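Local coordinates for B12-binding domain-containing protein (Kitasatospora setae, PDB 6WTE) that is a cobalamin-dependent methyltransferase of the radical SAM family, TsrM, that carries a [4Fe-4S] cluster and probably transfers methyl groups without radical chemistry, at residues Arg304-Cys309 / Thr544-Ser549. Residues are numbered along the deposited sequence; the frame is centred on the assembly and turned at random.
Sequences RLWVYC and TGAFWS
Trp306 lays its indole over the backbone of Gly545 and Ala546, and from there to Ser549 the packing is tight. With CG anti to the carbonyl carbon (chi1 -56°), the ring swings over the loop. Ala546 N sits 3.6 Å from Trp306 CE2, over the ring face, while Ala546 CB makes a CH-pi contact 4.0 Å from the centroid of the six-membered ring. Gly545 CA lies 3.6 Å from Trp306 CZ2, where a side chain would collide with the indole. At the far rim Ser549 CB reaches to 3.4 Å from Trp306 CH2; Ala546 O takes both Ser549 N and Ser549 OG, the hydroxyl 2.7 Å away and in the carbonyl plane. Trp306 also points its edge at the face of Trp548, planes at 86°, an offset T-shaped pair. Asp266 takes the indole NE1, fixing the ring's rotation. With an alanine here, Gly545 and Ala546 would probably face a gap and Asp266 lose its indole N-H. The other end is looser: exposed Thr544 merely rests against Arg304, CB 3.5 Å from NH2, whereas the arginine's salt bridge goes to Asp266. Thus a C-terminal loop, Trp548's side chain about 7 Å from bound cobalamin, packs against a parallel strand of the TIM-barrel-like radical SAM core.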
loop_
_atom_site.group_PDB
_atom_site.type_symbol
_atom_site.label_atom_id
_atom_site.label_comp_id
_atom_site.label_asym_id
_atom_site.label_seq_id
_atom_site.Cartn_x
_atom_site.Cartn_y
_atom_site.Cartn_z
ATOM N N ARG A 304 -21.174 3.478 2.980
ATOM C CA ARG A 304 -20.595 4.467 2.076
ATOM C C ARG A 304 -19.286 3.865 1.580
ATOM O O ARG A 304 -18.287 3.873 2.302
ATOM C CB ARG A 304 -20.398 5.807 2.778
ATOM C CG ARG A 304 -21.713 6.393 3.297
ATOM C CD ARG A 304 -21.550 7.797 3.857
ATOM N NE ARG A 304 -20.837 7.830 5.135
ATOM C CZ ARG A 304 -21.420 7.846 6.331
ATOM N NH1 ARG A 304 -22.740 7.821 6.438
ATOM N NH2 ARG A 304 -20.676 7.885 7.430
ATOM N N LEU A 305 -19.302 3.325 0.363
ATOM C CA LEU A 305 -18.201 2.522 -0.157
ATOM C C LEU A 305 -17.271 3.383 -0.998
ATOM O O LEU A 305 -17.726 4.147 -1.858
ATOM C CB LEU A 305 -18.729 1.356 -0.994
ATOM C CG LEU A 305 -17.702 0.332 -1.476
ATOM C CD1 LEU A 305 -17.049 -0.357 -0.291
ATOM C CD2 LEU A 305 -18.396 -0.680 -2.376
ATOM N N TRP A 306 -15.971 3.231 -0.773
ATOM C CA TRP A 306 -14.949 3.969 -1.502
ATOM C C TRP A 306 -14.032 2.949 -2.154
ATOM O O TRP A 306 -13.472 2.093 -1.465
ATOM C CB TRP A 306 -14.177 4.900 -0.564
ATOM C CG TRP A 306 -15.093 5.849 0.168
ATOM C CD1 TRP A 306 -15.755 5.612 1.342
ATOM C CD2 TRP A 306 -15.464 7.168 -0.242
ATOM N NE1 TRP A 306 -16.513 6.708 1.686
ATOM C CE2 TRP A 306 -16.355 7.674 0.725
ATOM C CE3 TRP A 306 -15.137 7.969 -1.342
ATOM C CZ2 TRP A 306 -16.908 8.950 0.634
ATOM C CZ3 TRP A 306 -15.692 9.235 -1.429
ATOM C CH2 TRP A 306 -16.565 9.713 -0.447
ATOM N N VAL A 307 -13.905 3.016 -3.478
ATOM C CA VAL A 307 -13.191 1.978 -4.215
ATOM C C VAL A 307 -12.068 2.603 -5.033
ATOM O O VAL A 307 -12.057 3.802 -5.321
ATOM C CB VAL A 307 -14.133 1.152 -5.126
ATOM C CG1 VAL A 307 -15.254 0.518 -4.304
ATOM C CG2 VAL A 307 -14.722 2.016 -6.264
ATOM N N TYR A 308 -11.093 1.762 -5.381
ATOM C CA TYR A 308 -9.968 2.133 -6.229
ATOM C C TYR A 308 -9.988 1.229 -7.450
ATOM O O TYR A 308 -10.090 0.005 -7.313
ATOM C CB TYR A 308 -8.623 1.998 -5.497
ATOM C CG TYR A 308 -7.483 2.611 -6.281
ATOM C CD1 TYR A 308 -6.801 1.883 -7.249
ATOM C CD2 TYR A 308 -7.106 3.932 -6.068
ATOM C CE1 TYR A 308 -5.772 2.451 -7.979
ATOM C CE2 TYR A 308 -6.081 4.504 -6.786
ATOM C CZ TYR A 308 -5.419 3.762 -7.740
ATOM O OH TYR A 308 -4.393 4.335 -8.455
ATOM N N CYS A 309 -9.883 1.829 -8.639
ATOM C CA CYS A 309 -10.137 1.119 -9.882
ATOM C C CYS A 309 -9.097 1.480 -10.926
ATOM O O CYS A 309 -8.423 2.510 -10.841
ATOM C CB CYS A 309 -11.519 1.451 -10.473
ATOM S SG CYS A 309 -12.927 0.812 -9.572
ATOM N N THR A 544 -17.264 12.773 7.344
ATOM C CA THR A 544 -17.090 11.363 7.040
ATOM C C THR A 544 -16.603 11.197 5.604
ATOM O O THR A 544 -16.642 12.125 4.795
ATOM C CB THR A 544 -18.399 10.592 7.261
ATOM O OG1 THR A 544 -19.404 11.084 6.365
ATOM C CG2 THR A 544 -18.887 10.763 8.704
ATOM N N GLY A 545 -16.114 9.997 5.298
ATOM C CA GLY A 545 -15.711 9.678 3.944
ATOM C C GLY A 545 -14.236 9.903 3.695
ATOM O O GLY A 545 -13.478 10.378 4.547
ATOM N N ALA A 546 -13.825 9.553 2.478
ATOM C CA ALA A 546 -12.437 9.742 2.082
ATOM C C ALA A 546 -12.058 11.215 2.173
ATOM O O ALA A 546 -12.868 12.105 1.909
ATOM C CB ALA A 546 -12.208 9.219 0.659
ATOM N N PHE A 547 -10.811 11.455 2.566
ATOM C CA PHE A 547 -10.328 12.824 2.704
ATOM C C PHE A 547 -10.540 13.622 1.426
ATOM O O PHE A 547 -10.978 14.779 1.481
ATOM C CB PHE A 547 -8.850 12.827 3.096
ATOM C CG PHE A 547 -8.597 12.429 4.522
ATOM C CD1 PHE A 547 -9.629 12.422 5.452
ATOM C CD2 PHE A 547 -7.328 12.064 4.935
ATOM C CE1 PHE A 547 -9.395 12.056 6.764
ATOM C CE2 PHE A 547 -7.087 11.698 6.246
ATOM C CZ PHE A 547 -8.121 11.692 7.161
ATOM N N TRP A 548 -10.274 13.020 0.267
ATOM C CA TRP A 548 -10.374 13.769 -0.980
ATOM C C TRP A 548 -11.805 14.161 -1.326
ATOM O O TRP A 548 -11.999 15.088 -2.121
ATOM C CB TRP A 548 -9.735 12.979 -2.124
ATOM C CG TRP A 548 -10.360 11.645 -2.455
ATOM C CD1 TRP A 548 -9.953 10.417 -2.021
ATOM C CD2 TRP A 548 -11.465 11.412 -3.336
ATOM N NE1 TRP A 548 -10.745 9.434 -2.561
ATOM C CE2 TRP A 548 -11.681 10.019 -3.375
ATOM C CE3 TRP A 548 -12.293 12.248 -4.099
ATOM C CZ2 TRP A 548 -12.693 9.443 -4.136
ATOM C CZ3 TRP A 548 -13.301 11.674 -4.851
ATOM C CH2 TRP A 548 -13.492 10.287 -4.867
ATOM N N SER A 549 -12.809 13.512 -0.729
ATOM C CA SER A 549 -14.191 13.907 -0.989
ATOM C C SER A 549 -14.533 15.272 -0.410
ATOM O O SER A 549 -15.586 15.824 -0.744
ATOM C CB SER A 549 -15.161 12.858 -0.431
ATOM O OG SER A 549 -15.271 12.937 0.983
#